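Local atomic coordinates of putative uncharacterized protein (Streptococcus mutans, PDB entry 3L7N), a protein that probably acts as a class I glutamine amidotransferase, using a glutaminase domain to release ammonia from glutamine for an acceptor that is not known. Residues Glu12-Tyr17 with Phe176-Glu181; Ala100-Asp104 with Gly148-Lys152; Ser128-Phe133 with Ser227-Leu232. One frame throughout, in Å; residues are numbered along the deposited sequence.

Contact 1: residues Glu12-Tyr17 with Phe176-Glu181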
loop_
_atom_site.group_PDB
_atom_site.type_symbol
_atom_site.label_atom_id
_atom_site.label_comp_id
_atom_site.label_asym_id
_atom_site.label_seq_id
_atom_site.Cartn_x
_atom_site.Cartn_y
_atom_site.Cartn_z
ATOM N N GLU A 12 10.524 -1.475 -2.405
ATOM C CA GLU A 12 9.198 -1.055 -2.087
ATOM C C GLU A 12 9.024 0.412 -2.491
ATOM O O GLU A 12 8.904 1.341 -1.598
ATOM C CB GLU A 12 8.974 -1.227 -0.637
ATOM C CG GLU A 12 9.300 -2.565 -0.177
ATOM C CD GLU A 12 8.210 -3.520 -0.443
ATOM O OE1 GLU A 12 7.142 -3.068 -0.999
ATOM O OE2 GLU A 12 8.355 -4.724 -0.036
ATOM N N ALA A 13 9.118 0.664 -3.790
ATOM C CA ALA A 13 9.208 2.039 -4.300
ATOM C C ALA A 13 7.855 2.731 -4.341
ATOM O O ALA A 13 6.848 2.104 -4.620
ATOM C CB ALA A 13 9.802 2.015 -5.672
ATOM N N PRO A 14 7.846 4.048 -4.229
ATOM C CA PRO A 14 6.583 4.736 -4.353
ATOM C C PRO A 14 5.888 4.541 -5.758
ATOM O O PRO A 14 4.673 4.920 -5.931
ATOM C CB PRO A 14 6.966 6.203 -4.156
ATOM C CG PRO A 14 8.411 6.270 -4.460
ATOM C CD PRO A 14 8.989 4.975 -4.175
ATOM N N GLY A 15 6.643 4.045 -6.748
ATOM C CA GLY A 15 6.214 4.101 -8.193
ATOM C C GLY A 15 5.184 5.182 -8.609
ATOM O O GLY A 15 5.428 6.383 -8.495
ATOM N N ALA A 16 4.037 4.757 -9.074
ATOM C CA ALA A 16 3.073 5.707 -9.590
ATOM C C ALA A 16 2.567 6.719 -8.582
ATOM O O ALA A 16 2.026 7.722 -8.984
ATOM C CB ALA A 16 1.929 5.004 -10.229
ATOM N N TYR A 17 2.687 6.432 -7.245
ATOM C CA TYR A 17 2.289 7.453 -6.228
ATOM C C TYR A 17 3.205 8.659 -6.374
ATOM O O TYR A 17 2.741 9.832 -6.388
ATOM C CB TYR A 17 2.374 6.915 -4.827
ATOM C CG TYR A 17 1.302 5.918 -4.461
ATOM C CD1 TYR A 17 0.033 6.348 -4.009
ATOM C CD2 TYR A 17 1.556 4.521 -4.520
ATOM C CE1 TYR A 17 -0.955 5.429 -3.605
ATOM C CE2 TYR A 17 0.542 3.581 -4.200
ATOM C CZ TYR A 17 -0.715 4.062 -3.723
ATOM O OH TYR A 17 -1.700 3.181 -3.393
ATOM N N PHE A 176 -4.339 0.501 1.008
ATOM C CA PHE A 176 -4.387 -0.454 -0.099
ATOM C C PHE A 176 -3.494 -1.581 0.256
ATOM O O PHE A 176 -2.285 -1.383 0.468
ATOM C CB PHE A 176 -3.892 0.200 -1.402
ATOM C CG PHE A 176 -4.827 1.251 -1.956
ATOM C CD1 PHE A 176 -5.578 0.997 -3.070
ATOM C CD2 PHE A 176 -4.950 2.480 -1.356
ATOM C CE1 PHE A 176 -6.473 2.027 -3.624
ATOM C CE2 PHE A 176 -5.829 3.485 -1.882
ATOM C CZ PHE A 176 -6.581 3.239 -3.001
ATOM N N GLN A 177 -4.044 -2.758 0.399
ATOM C CA GLN A 177 -3.205 -3.909 0.595
ATOM C C GLN A 177 -2.530 -4.298 -0.737
ATOM O O GLN A 177 -1.394 -4.817 -0.765
ATOM C CB GLN A 177 -4.019 -5.065 1.151
ATOM C CG GLN A 177 -3.237 -6.372 1.336
ATOM C CD GLN A 177 -1.973 -6.207 2.156
ATOM O OE1 GLN A 177 -0.847 -6.407 1.639
ATOM N NE2 GLN A 177 -2.133 -5.891 3.462
ATOM N N CYS A 178 -3.206 -3.980 -1.820
ATOM C CA CYS A 178 -2.763 -4.322 -3.120
ATOM C C CYS A 178 -1.889 -3.110 -3.734
ATOM O O CYS A 178 -1.919 -1.922 -3.190
ATOM C CB CYS A 178 -4.018 -4.603 -4.002
ATOM S SG CYS A 178 -5.254 -3.276 -3.981
ATOM N N HIS A 179 -1.204 -3.376 -4.847
ATOM C CA HIS A 179 -0.342 -2.401 -5.446
ATOM C C HIS A 179 -0.891 -1.931 -6.844
ATOM O O HIS A 179 -0.690 -2.596 -7.824
ATOM C CB HIS A 179 1.025 -3.030 -5.638
ATOM C CG HIS A 179 1.693 -3.441 -4.361
ATOM N ND1 HIS A 179 2.518 -2.599 -3.650
ATOM C CD2 HIS A 179 1.732 -4.630 -3.715
ATOM C CE1 HIS A 179 3.015 -3.246 -2.605
ATOM N NE2 HIS A 179 2.558 -4.478 -2.620
ATOM N N LEU A 180 -1.483 -0.777 -6.927
ATOM C CA LEU A 180 -1.825 -0.227 -8.238
ATOM C C LEU A 180 -0.679 0.599 -8.825
ATOM O O LEU A 180 -0.773 1.102 -9.968
ATOM C CB LEU A 180 -3.038 0.659 -8.137
ATOM C CG LEU A 180 -4.354 -0.042 -7.908
ATOM C CD1 LEU A 180 -4.395 -0.762 -6.558
ATOM C CD2 LEU A 180 -5.509 0.981 -8.028
ATOM N N GLU A 181 0.373 0.785 -8.031
ATOM C CA GLU A 181 1.439 1.739 -8.325
ATOM C C GLU A 181 2.563 1.063 -9.152
ATOM O O GLU A 181 3.575 1.723 -9.515
ATOM C CB GLU A 181 2.036 2.294 -6.985
ATOM C CG GLU A 181 3.123 1.394 -6.347
ATOM C CD GLU A 181 2.577 0.349 -5.420
ATOM O OE1 GLU A 181 1.330 0.288 -5.192
ATOM O OE2 GLU A 181 3.390 -0.425 -4.903
HETATM O O HOH W 1 5.797 -0.549 -4.353
HETATM O O HOH W 2 -1.315 0.545 -4.348
#
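Tyr17 lies across Glu181, and this pair makes up the dense half of the contact. The CD2-CE2 side of the Tyr17 ring approaches Glu181 CB obliquely, with CD2 3.4 Å from that carbon, while Glu181 OE1 sits at the ring edge, in plane. Ring and carboxylate planes are turned 40° apart. Glu181 holds its CG between its own backbone N and carbonyl carbon (chi1 84°) and bends again at chi2, which brings OE1 to the ring edge. Ala16 N donates to Glu181 O, 3.1 Å away, which ties the helix that runs on through Tyr17 to the loop. The phenol end passes over one face of Phe176, its OH near the rim, 3.9 Å from Phe176 CD2. Val88, Val90 and Leu225 enclose Tyr17 further.

The Glu12-Ala13 side is looser and relies on water. Water 1 donates to Ala13 O; its link to Glu181 OE2 is doubtful. Glu12 OE1 comes no nearer to His179 than 4.4 Å, at CE1. Water 2 serves the other oxygen: it accepts from Tyr17 OH and Leu180 N and donates to Cys178 O and Glu181 OE1.

His179 ND1 donates to Glu181 OE2 over 2.7 Å, on the syn lone pair of that oxygen, which is tilted modestly from the imidazole plane. Both carboxylate oxygens therefore have partners, and these fix the rotation of the group; the histidine is oriented in turn. A His-X-Glu pair beside Gly89, Cys91 and Gly93, which look like a nucleophile elbow, is consistent with the Cys-His-Glu triad of class I glutaminases; Tyr17, through water 2, would then act as a second-shell residue for the glutamate.

Contact 2: residues Ala100-Asp104 with Gly148-Lys152; sequences AYGAD and GLPDK
The Tyr101 ring meets Lys152 at its edge: the ammonium nitrogen lies in the ring plane, with NZ 3.5 Å from Tyr101 CD1, and the two side chains cross at about a right angle. Phe169 of strand 166-170 also meets this ring, its plane turned about 20° from that of the tyrosine. Pro150 offers a saturated ring instead, set against the base of Tyr101, with CG 3.7 Å from Tyr101 CB; it touches Phe169 as well.

Lys152 NZ is aimed at the backbone rather than the aromatic face. It donates to Tyr101 O over 3.0 Å, tilted 23° from the carbonyl plane, and its chain bends at chi2 and chi3 to get there. Helix 92-100 ends here in a Schellman motif, with Gly102 as the C-prime residue at positive phi. The turn sends the chain on to Ala103, whose CB rests on the Gly148-Pro150 backbone, 3.6 Å from Gly148 C. Beyond it water 3 links Ala103 O to Gly148 N, and water 4 makes a second, weak bridge from Asp104 O to Leu149 N.

The carbonyl oxygens at the end of helix 92-100 point outward, and their partial negative charge would probably favour the lysine ammonium on Tyr101 O. The contact thus joins a lysine-to-carbonyl hydrogen bond and water bridges, near the surface, to a small apolar patch of Tyr101, Ala103 and Pro150.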
loop_
_atom_site.group_PDB
_atom_site.type_symbol
_atom_site.label_atom_id
_atom_site.label_comp_id
_atom_site.label_asym_id
_atom_site.label_seq_id
_atom_site.Cartn_x
_atom_site.Cartn_y
_atom_site.Cartn_z
ATOM N N ALA A 100 -2.594 1.239 13.841
ATOM C CA ALA A 100 -2.710 2.594 14.385
ATOM C C ALA A 100 -4.136 2.860 14.837
ATOM O O ALA A 100 -4.355 3.577 15.777
ATOM C CB ALA A 100 -2.285 3.604 13.389
ATOM N N TYR A 101 -5.090 2.243 14.137
ATOM C CA TYR A 101 -6.553 2.469 14.333
ATOM C C TYR A 101 -7.216 1.393 15.231
ATOM O O TYR A 101 -8.453 1.349 15.323
ATOM C CB TYR A 101 -7.259 2.482 12.995
ATOM C CG TYR A 101 -7.202 3.821 12.319
ATOM C CD1 TYR A 101 -8.061 4.833 12.698
ATOM C CD2 TYR A 101 -6.234 4.108 11.313
ATOM C CE1 TYR A 101 -8.042 6.109 12.066
ATOM C CE2 TYR A 101 -6.218 5.359 10.672
ATOM C CZ TYR A 101 -7.140 6.358 11.078
ATOM O OH TYR A 101 -7.142 7.587 10.515
ATOM N N GLY A 102 -6.388 0.520 15.864
ATOM C CA GLY A 102 -6.812 -0.281 16.937
ATOM C C GLY A 102 -6.904 -1.746 16.619
ATOM O O GLY A 102 -7.222 -2.518 17.470
ATOM N N ALA A 103 -6.585 -2.167 15.416
ATOM C CA ALA A 103 -6.670 -3.581 15.080
ATOM C C ALA A 103 -5.368 -4.190 14.652
ATOM O O ALA A 103 -4.735 -3.696 13.790
ATOM C CB ALA A 103 -7.628 -3.761 14.017
ATOM N N ASP A 104 -4.989 -5.305 15.222
ATOM C CA ASP A 104 -3.767 -5.948 14.815
ATOM C C ASP A 104 -3.890 -6.803 13.597
ATOM O O ASP A 104 -4.933 -7.293 13.286
ATOM C CB ASP A 104 -3.123 -6.731 15.934
ATOM C CG ASP A 104 -1.652 -6.924 15.691
ATOM O OD1 ASP A 104 -1.222 -6.663 14.577
ATOM O OD2 ASP A 104 -0.903 -7.317 16.587
ATOM N N GLY A 148 -5.523 -5.666 10.056
ATOM C CA GLY A 148 -6.627 -5.527 11.051
ATOM C C GLY A 148 -7.778 -4.637 10.580
ATOM O O GLY A 148 -7.572 -3.652 9.894
ATOM N N LEU A 149 -9.010 -5.017 10.915
ATOM C CA LEU A 149 -10.181 -4.133 10.616
ATOM C C LEU A 149 -10.883 -3.646 11.919
ATOM O O LEU A 149 -11.632 -4.384 12.533
ATOM C CB LEU A 149 -11.175 -4.831 9.679
ATOM C CG LEU A 149 -12.284 -3.923 9.172
ATOM C CD1 LEU A 149 -11.773 -3.053 7.999
ATOM C CD2 LEU A 149 -13.569 -4.709 8.759
ATOM N N PRO A 150 -10.556 -2.459 12.369
ATOM C CA PRO A 150 -11.292 -1.881 13.504
ATOM C C PRO A 150 -12.709 -1.587 13.125
ATOM O O PRO A 150 -13.017 -1.439 11.921
ATOM C CB PRO A 150 -10.580 -0.575 13.760
ATOM C CG PRO A 150 -9.564 -0.429 12.660
ATOM C CD PRO A 150 -9.715 -1.492 11.682
ATOM N N ASP A 151 -13.586 -1.486 14.126
ATOM C CA ASP A 151 -15.042 -1.488 13.886
ATOM C C ASP A 151 -15.490 -0.340 13.013
ATOM O O ASP A 151 -16.505 -0.450 12.373
ATOM C CB ASP A 151 -15.824 -1.423 15.186
ATOM C CG ASP A 151 -15.720 -2.687 16.005
ATOM O OD1 ASP A 151 -15.233 -3.733 15.473
ATOM O OD2 ASP A 151 -16.097 -2.622 17.222
ATOM N N LYS A 152 -14.750 0.762 13.042
ATOM C CA LYS A 152 -15.141 1.966 12.322
ATOM C C LYS A 152 -14.571 1.979 10.912
ATOM O O LYS A 152 -14.806 2.915 10.148
ATOM C CB LYS A 152 -14.690 3.216 13.081
ATOM C CG LYS A 152 -14.088 2.927 14.447
ATOM C CD LYS A 152 -12.839 3.760 14.688
ATOM C CE LYS A 152 -11.580 2.919 14.548
ATOM N NZ LYS A 152 -10.381 3.622 15.082
HETATM O O HOH W 3 -3.429 -3.915 11.132
HETATM O O HOH W 4 -8.271 -7.840 12.696
#

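Contact 3: residues Ser128-Phe133 with Ser227-Leu232; sequences SYLSDF and SFLDRL
Asp132 and Arg231 carry the charged part of this contact. The arginine grips a single oxygen side-on: NH2 donates to Asp132 OD2 over 2.8 Å and NE to Asp132 OD2 over 3.0 Å. Both nitrogens come from the same face of the carboxylate, 37° and 53° out of its plane, while the oxygen lies close to the guanidinium plane. Arg231 runs extended from CG to NE, long enough to span from the helix to the turn. Ser131 CB rests over the centre of one guanidinium face.

Aromatic and apolar contacts fill the other flank. Leu232 CA sits 3.8 Å from the Tyr129 ring centroid, almost on its normal, a CH-pi contact made by helix backbone; Leu232 CD1 also reaches Tyr129 CE2. The CD1 side of Phe228 packs against Tyr129 CB and Leu130 CD2, with CD1 3.7 Å from Leu130 CD2, and Tyr129 O stands at its ring edge. Phe228 has CG anti to the backbone N (chi1 170°), which brings its CD1 edge up to the 3-10 segment. Phe133 turns its edge to Phe228 CB, and Leu130 CD2 covers one face of Phe133.

Water and backbone supply the remaining bonds. Water 6 donates to Tyr129 O, accepts from Asp132 N and is hydrogen-bonded to Ser227 OG; water 5 accepts from Arg231 NH1 and links to Ser128 OG, with a weak bond to Ser128 O.

Phe228 continues inward to edge-to-face contacts with Phe176 and Tyr174, and Leu232 to Ile86 and Val88. The arrangement is that of a C-terminal helix lying against the central sheet of an alpha/beta glutaminase fold, clasped by a 3-10 segment and a type I turn between strands 115-120 and 136-143.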
loop_
_atom_site.group_PDB
_atom_site.type_symbol
_atom_site.label_atom_id
_atom_site.label_comp_id
_atom_site.label_asym_id
_atom_site.label_seq_id
_atom_site.Cartn_x
_atom_site.Cartn_y
_atom_site.Cartn_z
ATOM N N SER A 128 -17.144 7.795 -3.240
ATOM C CA SER A 128 -16.853 8.841 -4.189
ATOM C C SER A 128 -15.468 8.734 -4.880
ATOM O O SER A 128 -15.355 8.881 -6.073
ATOM C CB SER A 128 -16.930 10.144 -3.470
ATOM O OG SER A 128 -17.117 11.164 -4.379
ATOM N N TYR A 129 -14.425 8.487 -4.071
ATOM C CA TYR A 129 -13.017 8.488 -4.518
ATOM C C TYR A 129 -12.699 7.277 -5.413
ATOM O O TYR A 129 -11.654 7.209 -6.015
ATOM C CB TYR A 129 -12.058 8.529 -3.263
ATOM C CG TYR A 129 -12.292 9.768 -2.334
ATOM C CD1 TYR A 129 -12.996 10.896 -2.797
ATOM C CD2 TYR A 129 -11.807 9.788 -1.015
ATOM C CE1 TYR A 129 -13.197 12.008 -1.985
ATOM C CE2 TYR A 129 -12.024 10.911 -0.173
ATOM C CZ TYR A 129 -12.705 12.016 -0.670
ATOM O OH TYR A 129 -12.906 13.144 0.142
ATOM N N LEU A 130 -13.635 6.342 -5.506
ATOM C CA LEU A 130 -13.455 5.156 -6.396
ATOM C C LEU A 130 -14.368 5.167 -7.631
ATOM O O LEU A 130 -14.459 4.172 -8.329
ATOM C CB LEU A 130 -13.639 3.827 -5.619
ATOM C CG LEU A 130 -12.787 3.628 -4.376
ATOM C CD1 LEU A 130 -13.176 2.313 -3.563
ATOM C CD2 LEU A 130 -11.360 3.615 -4.744
ATOM N N SER A 131 -15.050 6.277 -7.889
ATOM C CA SER A 131 -15.940 6.326 -9.033
ATOM C C SER A 131 -15.316 5.770 -10.317
ATOM O O SER A 131 -16.025 5.206 -11.131
ATOM C CB SER A 131 -16.442 7.701 -9.280
ATOM O OG SER A 131 -16.727 8.342 -8.077
ATOM N N ASP A 132 -14.011 5.937 -10.524
ATOM C CA ASP A 132 -13.437 5.553 -11.820
ATOM C C ASP A 132 -12.900 4.147 -11.867
ATOM O O ASP A 132 -12.336 3.730 -12.857
ATOM C CB ASP A 132 -12.450 6.569 -12.305
ATOM C CG ASP A 132 -13.110 7.906 -12.586
ATOM O OD1 ASP A 132 -14.158 7.907 -13.214
ATOM O OD2 ASP A 132 -12.628 8.945 -12.113
ATOM N N PHE A 133 -13.179 3.383 -10.824
ATOM C CA PHE A 133 -12.839 1.974 -10.792
ATOM C C PHE A 133 -14.049 1.175 -11.318
ATOM O O PHE A 133 -15.119 1.183 -10.683
ATOM C CB PHE A 133 -12.578 1.536 -9.332
ATOM C CG PHE A 133 -11.219 1.966 -8.768
ATOM C CD1 PHE A 133 -10.828 3.327 -8.746
ATOM C CD2 PHE A 133 -10.397 1.032 -8.128
ATOM C CE1 PHE A 133 -9.629 3.702 -8.147
ATOM C CE2 PHE A 133 -9.191 1.420 -7.538
ATOM C CZ PHE A 133 -8.815 2.725 -7.539
ATOM N N SER A 227 -6.816 8.393 -10.674
ATOM C CA SER A 227 -8.221 8.919 -10.499
ATOM C C SER A 227 -8.568 8.939 -9.013
ATOM O O SER A 227 -9.155 9.927 -8.524
ATOM C CB SER A 227 -9.226 8.073 -11.234
ATOM O OG SER A 227 -9.124 6.703 -10.781
ATOM N N PHE A 228 -8.160 7.877 -8.276
ATOM C CA PHE A 228 -8.313 7.867 -6.811
ATOM C C PHE A 228 -7.583 9.054 -6.095
ATOM O O PHE A 228 -8.230 9.846 -5.357
ATOM C CB PHE A 228 -7.919 6.524 -6.209
ATOM C CG PHE A 228 -7.831 6.536 -4.702
ATOM C CD1 PHE A 228 -9.006 6.390 -3.907
ATOM C CD2 PHE A 228 -6.575 6.743 -4.048
ATOM C CE1 PHE A 228 -8.940 6.436 -2.481
ATOM C CE2 PHE A 228 -6.485 6.791 -2.626
ATOM C CZ PHE A 228 -7.681 6.644 -1.833
ATOM N N LEU A 229 -6.286 9.250 -6.393
ATOM C CA LEU A 229 -5.510 10.305 -5.696
ATOM C C LEU A 229 -6.045 11.663 -6.026
ATOM O O LEU A 229 -6.196 12.531 -5.118
ATOM C CB LEU A 229 -3.996 10.209 -6.014
ATOM C CG LEU A 229 -3.309 8.867 -5.622
ATOM C CD1 LEU A 229 -1.984 8.630 -6.418
ATOM C CD2 LEU A 229 -3.059 8.877 -4.160
ATOM N N ASP A 230 -6.393 11.869 -7.302
ATOM C CA ASP A 230 -7.007 13.109 -7.703
ATOM C C ASP A 230 -8.246 13.395 -6.955
ATOM O O ASP A 230 -8.465 14.564 -6.459
ATOM C CB ASP A 230 -7.271 13.116 -9.152
ATOM C CG ASP A 230 -6.074 13.468 -9.933
ATOM O OD1 ASP A 230 -5.308 14.400 -9.510
ATOM O OD2 ASP A 230 -5.849 12.820 -10.925
ATOM N N ARG A 231 -9.086 12.364 -6.801
ATOM C CA ARG A 231 -10.362 12.573 -6.122
ATOM C C ARG A 231 -10.180 12.727 -4.615
ATOM O O ARG A 231 -10.836 13.573 -3.994
ATOM C CB ARG A 231 -11.335 11.484 -6.448
ATOM C CG ARG A 231 -11.877 11.515 -7.898
ATOM C CD ARG A 231 -12.723 10.289 -8.101
ATOM N NE ARG A 231 -13.242 10.136 -9.431
ATOM C CZ ARG A 231 -14.341 10.749 -9.887
ATOM N NH1 ARG A 231 -14.977 11.658 -9.129
ATOM N NH2 ARG A 231 -14.789 10.469 -11.124
ATOM N N LEU A 232 -9.252 11.946 -4.042
ATOM C CA LEU A 232 -9.004 11.985 -2.641
ATOM C C LEU A 232 -8.560 13.376 -2.224
ATOM O O LEU A 232 -8.850 13.835 -1.119
ATOM C CB LEU A 232 -7.959 10.978 -2.275
ATOM C CG LEU A 232 -7.360 10.981 -0.867
ATOM C CD1 LEU A 232 -8.412 10.495 0.193
ATOM C CD2 LEU A 232 -6.128 10.074 -0.818
HETATM O O HOH W 5 -14.628 11.906 -6.024
HETATM O O HOH W 6 -11.588 6.884 -8.885
#

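Overall arrangement
From the N terminus, strand 2-7 leads to residues 12-17, which wait for 176-181; their meeting, contact 1, lies near the centre of the chain and closes a loop of 158 residues. Contact 2 opens and closes within that span, joining the end of helix 92-100 to the loop before strand 154-158. Contact 3 begins at 128-133, inside both loops, and closes only at 227-232 on the C-terminal helix, so it crosses the other two. Contacts 1 and 3 touch through Phe176 with Phe228, Leu180 with Phe133 and Tyr17 with Leu229. Contact 2 stands apart, its centre about 22 Å from that of contact 1 and about 23 Å from that of contact 3.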